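Local coordinates for putative methyl-accepting chemotaxis signal transduction protein (Campylobacter jejuni, PDB 6W3S) that probably senses small molecules such as amino acids through its extracytoplasmic sensor region, here holding leucine, and relays the signal that steers chemotaxis, at residues Asn77-Tyr82 with Leu136-Ile141; Val140-Lys145 with Gly158-Ser163; Gly88-Ser93 with Leu108-Lys113. All blocks are in the same frame, centred on the assembly; numbering follows the deposited sequence.

In the fold
Following the chain from the N terminus, the long helix 4-48 and helix 58-76 lead to Asn77-Tyr82, the first segment of interaction 1, which is completed only when Leu136-Ile141 returns 54 residues later. Interaction 3 falls wholly within that loop: Gly88-Ser93 meets Leu108-Lys113, tying the loop before helix 114-119 to strand 90-94. Interaction 2 begins where interaction 1 ends, sharing Val140 and Ile141, and closes the hairpin of strands 139-149 and 152-162. All three reach the same antiparallel six-stranded sheet and touch the bound leucine. Interaction 1 meets interaction 2 directly, their centres about 6 Å apart, and interaction 3 through neighbouring strands 80-84 and 90-94; interactions 2 and 3 do not touch.

Interaction 1: Asn77-Tyr82 with Leu136-Ile141; sequences NALNVY and LKQYVI. With LEU (leucine), chain C.
Leu79 packs its side chain against Leu136, Gln138 and Val140, and its two methyls divide the work. A chi1 of -166° swings CG beside the carbonyl carbon, opposite the backbone N, and carries the branch toward the other segment. Leu79 CD1 sits 3.7 Å from Leu136 CD1, the two side chains slanting across each other, and also meets the amide end of Gln138 at NE2. Leu79 CD2 takes the other direction: it reaches Val140 CG1 at 3.7 Å, with the two side chains crossing at about a right angle. The Leu136 CD1 methyl also lies 3.7 Å from Asn80 OD1, a buried oxygen with no polar partner in the model. The other end of that amide is well used, since Asn80 ND2 donates to Asp160 and Asp133. Further along, Tyr82 faces the ligand: the CD1 methyl of the bound leucine sits over the ring centre, 3.7 Å above its plane, a CH-pi-like packing, while Trp115 meets the ring edge-to-face. In the sheet, strand 152-162 runs between strands 80-84 and 139-149, so this contact bridges across its end; helix 58-76 stops at Asn77 in a Schellman motif, and helix 4-48 receives Val81 and Ile141.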
loop_
_atom_site.group_PDB
_atom_site.type_symbol
_atom_site.label_atom_id
_atom_site.label_comp_id
_atom_site.label_asym_id
_atom_site.label_seq_id
_atom_site.Cartn_x
_atom_site.Cartn_y
_atom_site.Cartn_z
ATOM N N ASN A 77 6.824 10.433 -9.084
ATOM C CA ASN A 77 5.465 10.674 -9.596
ATOM C C ASN A 77 4.431 10.416 -8.490
ATOM O O ASN A 77 3.389 9.784 -8.686
ATOM C CB ASN A 77 5.165 9.856 -10.852
ATOM C CG ASN A 77 3.879 10.271 -11.505
ATOM O OD1 ASN A 77 3.546 11.449 -11.500
ATOM N ND2 ASN A 77 3.187 9.326 -12.160
ATOM N N ALA A 78 4.699 10.968 -7.308
ATOM C CA ALA A 78 3.688 10.943 -6.255
ATOM C C ALA A 78 2.566 11.934 -6.571
ATOM O O ALA A 78 2.722 12.825 -7.379
ATOM C CB ALA A 78 4.305 11.303 -4.915
ATOM N N LEU A 79 1.420 11.744 -5.947
ATOM C CA LEU A 79 0.274 12.616 -6.147
ATOM C C LEU A 79 0.435 13.919 -5.354
ATOM O O LEU A 79 0.247 14.992 -5.901
ATOM C CB LEU A 79 -1.006 11.894 -5.745
ATOM C CG LEU A 79 -2.226 12.634 -6.266
ATOM C CD1 LEU A 79 -2.334 12.636 -7.810
ATOM C CD2 LEU A 79 -3.487 12.027 -5.668
ATOM N N ASN A 80 0.829 13.811 -4.082
ATOM C CA ASN A 80 1.021 14.963 -3.202
ATOM C C ASN A 80 2.184 14.628 -2.288
ATOM O O ASN A 80 2.344 13.461 -1.879
ATOM C CB ASN A 80 -0.165 15.210 -2.288
ATOM C CG ASN A 80 -1.431 15.496 -3.050
ATOM O OD1 ASN A 80 -1.538 16.512 -3.740
ATOM N ND2 ASN A 80 -2.445 14.661 -2.810
ATOM N N VAL A 81 2.985 15.648 -1.962
ATOM C CA VAL A 81 4.018 15.519 -0.943
ATOM C C VAL A 81 3.917 16.802 -0.107
ATOM O O VAL A 81 3.843 17.888 -0.670
ATOM C CB VAL A 81 5.423 15.333 -1.555
ATOM C CG1 VAL A 81 6.510 15.335 -0.493
ATOM C CG2 VAL A 81 5.524 14.114 -2.468
ATOM N N TYR A 82 3.965 16.668 1.221
ATOM C CA TYR A 82 3.587 17.801 2.049
ATOM C C TYR A 82 4.208 17.701 3.441
ATOM O O TYR A 82 4.567 16.622 3.905
ATOM C CB TYR A 82 2.019 17.938 2.122
ATOM C CG TYR A 82 1.257 16.645 2.388
ATOM C CD1 TYR A 82 0.849 15.849 1.312
ATOM C CD2 TYR A 82 0.940 16.206 3.661
ATOM C CE1 TYR A 82 0.149 14.673 1.513
ATOM C CE2 TYR A 82 0.243 15.035 3.891
ATOM C CZ TYR A 82 -0.178 14.271 2.791
ATOM O OH TYR A 82 -0.895 13.131 3.034
ATOM N N LEU A 136 -6.799 16.149 -4.352
ATOM C CA LEU A 136 -6.977 15.790 -5.743
ATOM C C LEU A 136 -8.049 14.734 -5.976
ATOM O O LEU A 136 -8.293 14.337 -7.113
ATOM C CB LEU A 136 -5.653 15.420 -6.405
ATOM C CG LEU A 136 -4.656 16.576 -6.600
ATOM C CD1 LEU A 136 -3.254 16.152 -7.017
ATOM C CD2 LEU A 136 -5.144 17.576 -7.627
ATOM N N LYS A 137 -8.666 14.238 -4.909
ATOM C CA LYS A 137 -9.861 13.411 -5.055
ATOM C C LYS A 137 -9.539 12.124 -5.840
ATOM O O LYS A 137 -10.270 11.672 -6.727
ATOM C CB LYS A 137 -11.015 14.187 -5.678
ATOM C CG LYS A 137 -11.372 15.475 -4.953
ATOM C CD LYS A 137 -11.851 15.217 -3.542
ATOM C CE LYS A 137 -12.405 16.506 -2.948
ATOM N NZ LYS A 137 -12.873 16.232 -1.559
ATOM N N GLN A 138 -8.380 11.557 -5.513
ATOM C CA GLN A 138 -8.000 10.201 -5.939
ATOM C C GLN A 138 -7.735 9.345 -4.716
ATOM O O GLN A 138 -7.359 9.863 -3.667
ATOM C CB GLN A 138 -6.741 10.238 -6.803
ATOM C CG GLN A 138 -6.968 10.980 -8.102
ATOM C CD GLN A 138 -5.766 10.950 -9.005
ATOM O OE1 GLN A 138 -5.054 9.951 -9.063
ATOM N NE2 GLN A 138 -5.515 12.060 -9.683
ATOM N N TYR A 139 -7.911 8.035 -4.844
ATOM C CA TYR A 139 -7.613 7.125 -3.750
ATOM C C TYR A 139 -6.089 6.987 -3.646
ATOM O O TYR A 139 -5.393 6.740 -4.660
ATOM C CB TYR A 139 -8.293 5.781 -3.960
ATOM C CG TYR A 139 -9.766 5.865 -3.741
ATOM C CD1 TYR A 139 -10.283 5.747 -2.472
ATOM C CD2 TYR A 139 -10.638 6.151 -4.789
ATOM C CE1 TYR A 139 -11.631 5.927 -2.232
ATOM C CE2 TYR A 139 -11.984 6.349 -4.559
ATOM C CZ TYR A 139 -12.481 6.232 -3.299
ATOM O OH TYR A 139 -13.825 6.478 -3.100
ATOM N N VAL A 140 -5.599 7.138 -2.426
ATOM C CA VAL A 140 -4.168 7.124 -2.133
ATOM C C VAL A 140 -3.882 6.239 -0.929
ATOM O O VAL A 140 -4.731 6.032 -0.070
ATOM C CB VAL A 140 -3.638 8.546 -1.883
ATOM C CG1 VAL A 140 -3.837 9.432 -3.080
ATOM C CG2 VAL A 140 -4.188 9.147 -0.596
ATOM N N ILE A 141 -2.615 5.827 -0.870
ATOM C CA ILE A 141 -2.007 5.313 0.336
ATOM C C ILE A 141 -1.022 6.391 0.750
ATOM O O ILE A 141 -0.240 6.880 -0.070
ATOM C CB ILE A 141 -1.307 3.965 0.099
ATOM C CG1 ILE A 141 -2.334 2.913 -0.277
ATOM C CG2 ILE A 141 -0.448 3.581 1.272
ATOM C CD1 ILE A 141 -1.750 1.693 -0.956
HETATM N N LEU C . -4.150 13.192 1.281
HETATM C CA LEU C . -4.096 14.104 2.456
HETATM C C LEU C . -5.493 14.049 3.085
HETATM O O LEU C . -6.500 13.926 2.359
HETATM C CB LEU C . -3.707 15.496 1.983
HETATM C CG LEU C . -3.369 16.548 3.068
HETATM C CD1 LEU C . -2.457 17.624 2.481
HETATM C CD2 LEU C . -4.656 17.193 3.607
HETATM O OXT LEU C . -5.601 14.200 4.320
#

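Interaction 2: Val140-Lys145 with Gly158-Ser163; sequences VITYSK and GVDIPS. With LEU (leucine), chain C.
Thr142 and Asp160 stand side by side on the ligand face of this antiparallel pair, and they make its tightest side-chain contact. Thr142 OG1 donates to Asp160 OD1 at 2.6 Å, coming from above the carboxylate plane, 48° out of it. With the Thr142 hydroxyl beside the backbone N (chi1 -61°), this torsion turns OG1 toward the acid next to it; Tyr131 OH is a second partner of that hydroxyl. Asp160 OD2 takes the amino group of the bound leucine, 2.8 Å from leucine N to OD2, and Tyr82 OH bonds to OD1. So many donors around one carboxylate would be expected to favour its charged form, a suitable match for the ligand's amino group.

The backbones are firmly joined as well. Ile141 and Ile161 form a hydrogen-bonded pair with 2.9 Å from Ile141 N to Ile161 O, and Tyr143 pairs likewise with Val159; the Val159 N to Tyr143 O bond is the most bent, at 145°. On the face opposite the ligand, contacts between side chains are looser: Tyr143 CE1 lies 3.9 Å from Ile161 CG1. At Val140 and Pro162 the backbones stay close, Val140 CA 3.3 Å from Ile161 O, but the side chains diverge and the partly exposed proline turns away, the side nearest solvent. Val140 CG1 still touches Asp160 CB at 4.0 Å. The hairpin lies between strands 80-84 and 126-132; helix 4-48 covers Tyr143, Val159 and Ile161, and helix 114-119 touches Thr142 and Ser144.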
loop_
_atom_site.group_PDB
_atom_site.type_symbol
_atom_site.label_atom_id
_atom_site.label_comp_id
_atom_site.label_asym_id
_atom_site.label_seq_id
_atom_site.Cartn_x
_atom_site.Cartn_y
_atom_site.Cartn_z
ATOM N N VAL A 140 -5.599 7.138 -2.426
ATOM C CA VAL A 140 -4.168 7.124 -2.133
ATOM C C VAL A 140 -3.882 6.239 -0.929
ATOM O O VAL A 140 -4.731 6.032 -0.070
ATOM C CB VAL A 140 -3.638 8.546 -1.883
ATOM C CG1 VAL A 140 -3.837 9.432 -3.080
ATOM C CG2 VAL A 140 -4.188 9.147 -0.596
ATOM N N ILE A 141 -2.615 5.827 -0.870
ATOM C CA ILE A 141 -2.007 5.313 0.336
ATOM C C ILE A 141 -1.022 6.391 0.750
ATOM O O ILE A 141 -0.240 6.880 -0.070
ATOM C CB ILE A 141 -1.307 3.965 0.099
ATOM C CG1 ILE A 141 -2.334 2.913 -0.277
ATOM C CG2 ILE A 141 -0.448 3.581 1.272
ATOM C CD1 ILE A 141 -1.750 1.693 -0.956
ATOM N N THR A 142 -1.124 6.798 2.009
ATOM C CA THR A 142 -0.243 7.845 2.538
ATOM C C THR A 142 0.805 7.235 3.459
ATOM O O THR A 142 0.507 6.398 4.331
ATOM C CB THR A 142 -1.066 8.942 3.271
ATOM O OG1 THR A 142 -1.976 9.548 2.345
ATOM C CG2 THR A 142 -0.147 9.999 3.933
ATOM N N TYR A 143 2.042 7.695 3.270
ATOM C CA TYR A 143 3.177 7.383 4.136
ATOM C C TYR A 143 3.466 8.670 4.875
ATOM O O TYR A 143 3.748 9.687 4.241
ATOM C CB TYR A 143 4.362 6.969 3.265
ATOM C CG TYR A 143 4.102 5.770 2.410
ATOM C CD1 TYR A 143 3.397 5.907 1.224
ATOM C CD2 TYR A 143 4.410 4.482 2.847
ATOM C CE1 TYR A 143 3.032 4.795 0.466
ATOM C CE2 TYR A 143 4.023 3.375 2.123
ATOM C CZ TYR A 143 3.331 3.548 0.927
ATOM O OH TYR A 143 3.030 2.443 0.149
ATOM N N SER A 144 3.437 8.632 6.202
ATOM C CA SER A 144 3.729 9.818 6.998
ATOM C C SER A 144 4.818 9.590 8.015
ATOM O O SER A 144 5.037 8.457 8.446
ATOM C CB SER A 144 2.479 10.408 7.628
ATOM O OG SER A 144 1.873 9.490 8.536
ATOM N N LYS A 145 5.483 10.671 8.392
ATOM C CA LYS A 145 6.610 10.564 9.307
ATOM C C LYS A 145 6.761 11.894 10.027
ATOM O O LYS A 145 6.896 12.960 9.394
ATOM C CB LYS A 145 7.873 10.228 8.506
ATOM C CG LYS A 145 9.105 9.983 9.326
ATOM C CD LYS A 145 8.984 8.729 10.172
ATOM C CE LYS A 145 10.326 8.073 10.511
ATOM N NZ LYS A 145 11.008 8.880 11.562
ATOM N N GLY A 158 4.086 13.983 4.763
ATOM C CA GLY A 158 3.202 13.031 4.127
ATOM C C GLY A 158 3.492 12.890 2.661
ATOM O O GLY A 158 3.821 13.854 1.969
ATOM N N VAL A 159 3.360 11.653 2.193
ATOM C CA VAL A 159 3.573 11.283 0.798
ATOM C C VAL A 159 2.375 10.443 0.361
ATOM O O VAL A 159 2.083 9.406 0.953
ATOM C CB VAL A 159 4.886 10.455 0.654
ATOM C CG1 VAL A 159 5.034 9.948 -0.800
ATOM C CG2 VAL A 159 6.092 11.261 1.045
ATOM N N ASP A 160 1.654 10.933 -0.666
ATOM C CA ASP A 160 0.484 10.236 -1.174
ATOM C C ASP A 160 0.826 9.555 -2.494
ATOM O O ASP A 160 1.182 10.217 -3.479
ATOM C CB ASP A 160 -0.664 11.209 -1.458
ATOM C CG ASP A 160 -1.238 11.899 -0.251
ATOM O OD1 ASP A 160 -0.971 11.496 0.906
ATOM O OD2 ASP A 160 -2.020 12.859 -0.475
ATOM N N ILE A 161 0.643 8.241 -2.520
ATOM C CA ILE A 161 0.839 7.451 -3.710
ATOM C C ILE A 161 -0.525 6.897 -4.136
ATOM O O ILE A 161 -1.226 6.323 -3.316
ATOM C CB ILE A 161 1.825 6.279 -3.447
ATOM C CG1 ILE A 161 3.162 6.764 -2.850
ATOM C CG2 ILE A 161 2.031 5.440 -4.706
ATOM C CD1 ILE A 161 3.953 7.704 -3.721
ATOM N N PRO A 162 -0.904 7.057 -5.433
ATOM C CA PRO A 162 -2.182 6.477 -5.814
ATOM C C PRO A 162 -2.300 4.978 -5.530
ATOM O O PRO A 162 -1.393 4.215 -5.836
ATOM C CB PRO A 162 -2.225 6.697 -7.322
ATOM C CG PRO A 162 -1.376 7.923 -7.541
ATOM C CD PRO A 162 -0.258 7.761 -6.549
ATOM N N SER A 163 -3.387 4.569 -4.887
ATOM C CA SER A 163 -3.555 3.157 -4.639
ATOM C C SER A 163 -3.625 2.359 -5.914
ATOM O O SER A 163 -3.256 1.170 -5.914
ATOM C CB SER A 163 -4.740 2.925 -3.704
ATOM O OG SER A 163 -5.871 3.586 -4.186
HETATM N N LEU C . -4.150 13.192 1.281
HETATM C CA LEU C . -4.096 14.104 2.456
HETATM C C LEU C . -5.493 14.049 3.085
HETATM O O LEU C . -6.500 13.926 2.359
HETATM C CB LEU C . -3.707 15.496 1.983
HETATM C CG LEU C . -3.369 16.548 3.068
HETATM C CD1 LEU C . -2.457 17.624 2.481
HETATM C CD2 LEU C . -4.656 17.193 3.607
HETATM O OXT LEU C . -5.601 14.200 4.320
#

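Interaction 3: Gly88-Ser93 with Leu108-Lys113; sequences GKVLLS and LDIKTK. With LEU (leucine), chain C.
Apolar packing backed by two bridging waters joins the start of strand 90-94 to the loop that runs from strand 103-105 to helix 114-119. Val90 and Ile110 carry the packing. Val90 CG1, set between the backbone N and the carbonyl carbon (chi1 57°), lies 3.8 Å from Leu108 CD1, the side chains crossing at about a right angle, and 3.9 Å from Ile110 CG2. Ile110 extends its other branch over the backbone, CG1 3.7 Å from Gly88 O and CD1 3.6 Å from Lys89 O. Leu92 touches Leu108 more distantly.

Direct hydrogen bonds between the segments are absent; water takes their place. Gly88 O accepts from two waters, one bound by Leu108 N and the other by Ile110 N, so a single carbonyl serves two amides of the loop. At the positive phi of Gly88 (87°), a side chain would be jammed against the preceding residue's carbonyl oxygen, which calls for glycine. Within the loop, Asp109 O receives both Thr112 N and, at 2.6 Å, Thr112 OG1, which pins the short 3-10 turn.

The same loop borders the ligand. The methylenes of Lys113, bent at chi2, pass the leucine carboxylate, with Lys113 CD 3.5 Å from leucine OXT. A loop and short helix closing over one face of an antiparallel sheet to enclose a small ligand is characteristic of the PDC sensor domains of the Cache clan.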
loop_
_atom_site.group_PDB
_atom_site.type_symbol
_atom_site.label_atom_id
_atom_site.label_comp_id
_atom_site.label_asym_id
_atom_site.label_seq_id
_atom_site.Cartn_x
_atom_site.Cartn_y
_atom_site.Cartn_z
ATOM N N GLY A 88 -1.364 24.089 12.255
ATOM C CA GLY A 88 -2.429 23.611 11.398
ATOM C C GLY A 88 -2.248 23.883 9.929
ATOM O O GLY A 88 -3.079 23.482 9.108
ATOM N N LYS A 89 -1.175 24.554 9.576
ATOM C CA LYS A 89 -0.894 24.799 8.157
ATOM C C LYS A 89 -0.121 23.646 7.566
ATOM O O LYS A 89 0.673 23.008 8.277
ATOM C CB LYS A 89 -0.148 26.120 7.956
ATOM C CG LYS A 89 -0.925 27.283 8.508
ATOM C CD LYS A 89 -0.374 28.583 8.024
ATOM C CE LYS A 89 -1.054 29.654 8.863
ATOM N NZ LYS A 89 -0.310 30.899 8.775
ATOM N N VAL A 90 -0.260 23.458 6.251
ATOM C CA VAL A 90 0.468 22.399 5.575
ATOM C C VAL A 90 1.086 22.960 4.315
ATOM O O VAL A 90 0.402 23.588 3.500
ATOM C CB VAL A 90 -0.416 21.176 5.274
ATOM C CG1 VAL A 90 -1.642 21.505 4.445
ATOM C CG2 VAL A 90 0.365 20.042 4.626
ATOM N N LEU A 91 2.371 22.705 4.136
ATOM C CA LEU A 91 3.075 23.074 2.913
ATOM C C LEU A 91 2.876 21.957 1.902
ATOM O O LEU A 91 3.293 20.809 2.161
ATOM C CB LEU A 91 4.551 23.285 3.178
ATOM C CG LEU A 91 5.362 23.634 1.936
ATOM C CD1 LEU A 91 4.949 24.967 1.318
ATOM C CD2 LEU A 91 6.841 23.637 2.237
ATOM N N LEU A 92 2.160 22.254 0.822
ATOM C CA LEU A 92 1.623 21.225 -0.075
ATOM C C LEU A 92 2.225 21.335 -1.468
ATOM O O LEU A 92 2.068 22.361 -2.122
ATOM C CB LEU A 92 0.110 21.351 -0.146
ATOM C CG LEU A 92 -0.601 20.454 -1.150
ATOM C CD1 LEU A 92 -0.366 18.978 -0.932
ATOM C CD2 LEU A 92 -2.099 20.781 -1.126
ATOM N N SER A 93 2.884 20.253 -1.920
ATOM C CA SER A 93 3.285 20.120 -3.323
ATOM C C SER A 93 2.372 19.096 -3.980
ATOM O O SER A 93 2.395 17.926 -3.564
ATOM C CB SER A 93 4.758 19.641 -3.420
ATOM O OG SER A 93 5.194 19.509 -4.739
ATOM N N LEU A 108 -7.019 22.856 5.476
ATOM C CA LEU A 108 -7.103 21.417 5.210
ATOM C C LEU A 108 -7.295 20.589 6.475
ATOM O O LEU A 108 -7.248 19.352 6.409
ATOM C CB LEU A 108 -5.877 21.006 4.389
ATOM C CG LEU A 108 -5.947 21.451 2.926
ATOM C CD1 LEU A 108 -4.680 21.183 2.182
ATOM C CD2 LEU A 108 -7.083 20.830 2.132
ATOM N N ASP A 109 -7.515 21.239 7.616
ATOM C CA ASP A 109 -7.937 20.514 8.841
ATOM C C ASP A 109 -6.979 19.366 9.146
ATOM O O ASP A 109 -7.403 18.233 9.455
ATOM C CB ASP A 109 -9.377 20.015 8.706
ATOM C CG ASP A 109 -10.368 21.120 8.532
ATOM O OD1 ASP A 109 -10.282 22.143 9.232
ATOM O OD2 ASP A 109 -11.277 20.939 7.703
ATOM N N ILE A 110 -5.672 19.640 9.143
ATOM C CA ILE A 110 -4.726 18.537 9.162
ATOM C C ILE A 110 -4.676 17.779 10.480
ATOM O O ILE A 110 -4.377 16.584 10.486
ATOM C CB ILE A 110 -3.320 18.942 8.730
ATOM C CG1 ILE A 110 -2.701 19.890 9.757
ATOM C CG2 ILE A 110 -3.332 19.496 7.313
ATOM C CD1 ILE A 110 -1.262 20.245 9.420
ATOM N N LYS A 111 -5.011 18.431 11.589
ATOM C CA LYS A 111 -4.938 17.741 12.863
ATOM C C LYS A 111 -6.068 16.763 13.075
ATOM O O LYS A 111 -6.030 15.958 14.013
ATOM C CB LYS A 111 -4.884 18.700 14.033
ATOM C CG LYS A 111 -3.532 19.354 14.155
ATOM C CD LYS A 111 -3.465 20.246 15.383
ATOM C CE LYS A 111 -2.091 20.821 15.527
ATOM N NZ LYS A 111 -1.970 21.703 16.730
ATOM N N THR A 112 -7.018 16.759 12.154
ATOM C CA THR A 112 -8.081 15.766 12.193
ATOM C C THR A 112 -7.702 14.489 11.455
ATOM O O THR A 112 -8.445 13.513 11.472
ATOM C CB THR A 112 -9.376 16.274 11.537
ATOM O OG1 THR A 112 -9.211 16.447 10.108
ATOM C CG2 THR A 112 -9.875 17.542 12.170
ATOM N N LYS A 113 -6.563 14.520 10.771
ATOM C CA LYS A 113 -6.250 13.433 9.845
ATOM C C LYS A 113 -5.447 12.330 10.537
ATOM O O LYS A 113 -4.538 12.595 11.313
ATOM C CB LYS A 113 -5.436 13.949 8.658
ATOM C CG LYS A 113 -6.027 15.098 7.909
ATOM C CD LYS A 113 -7.372 14.796 7.292
ATOM C CE LYS A 113 -7.805 15.956 6.436
ATOM N NZ LYS A 113 -9.134 15.667 5.842
HETATM N N LEU C . -4.150 13.192 1.281
HETATM C CA LEU C . -4.096 14.104 2.456
HETATM C C LEU C . -5.493 14.049 3.085
HETATM O O LEU C . -6.500 13.926 2.359
HETATM C CB LEU C . -3.707 15.496 1.983
HETATM C CG LEU C . -3.369 16.548 3.068
HETATM C CD1 LEU C . -2.457 17.624 2.481
HETATM C CD2 LEU C . -4.656 17.193 3.607
HETATM O OXT LEU C . -5.601 14.200 4.320
HETATM O O HOH W 1 -4.316 23.306 6.510
HETATM O O HOH W 2 -5.478 22.527 9.643
#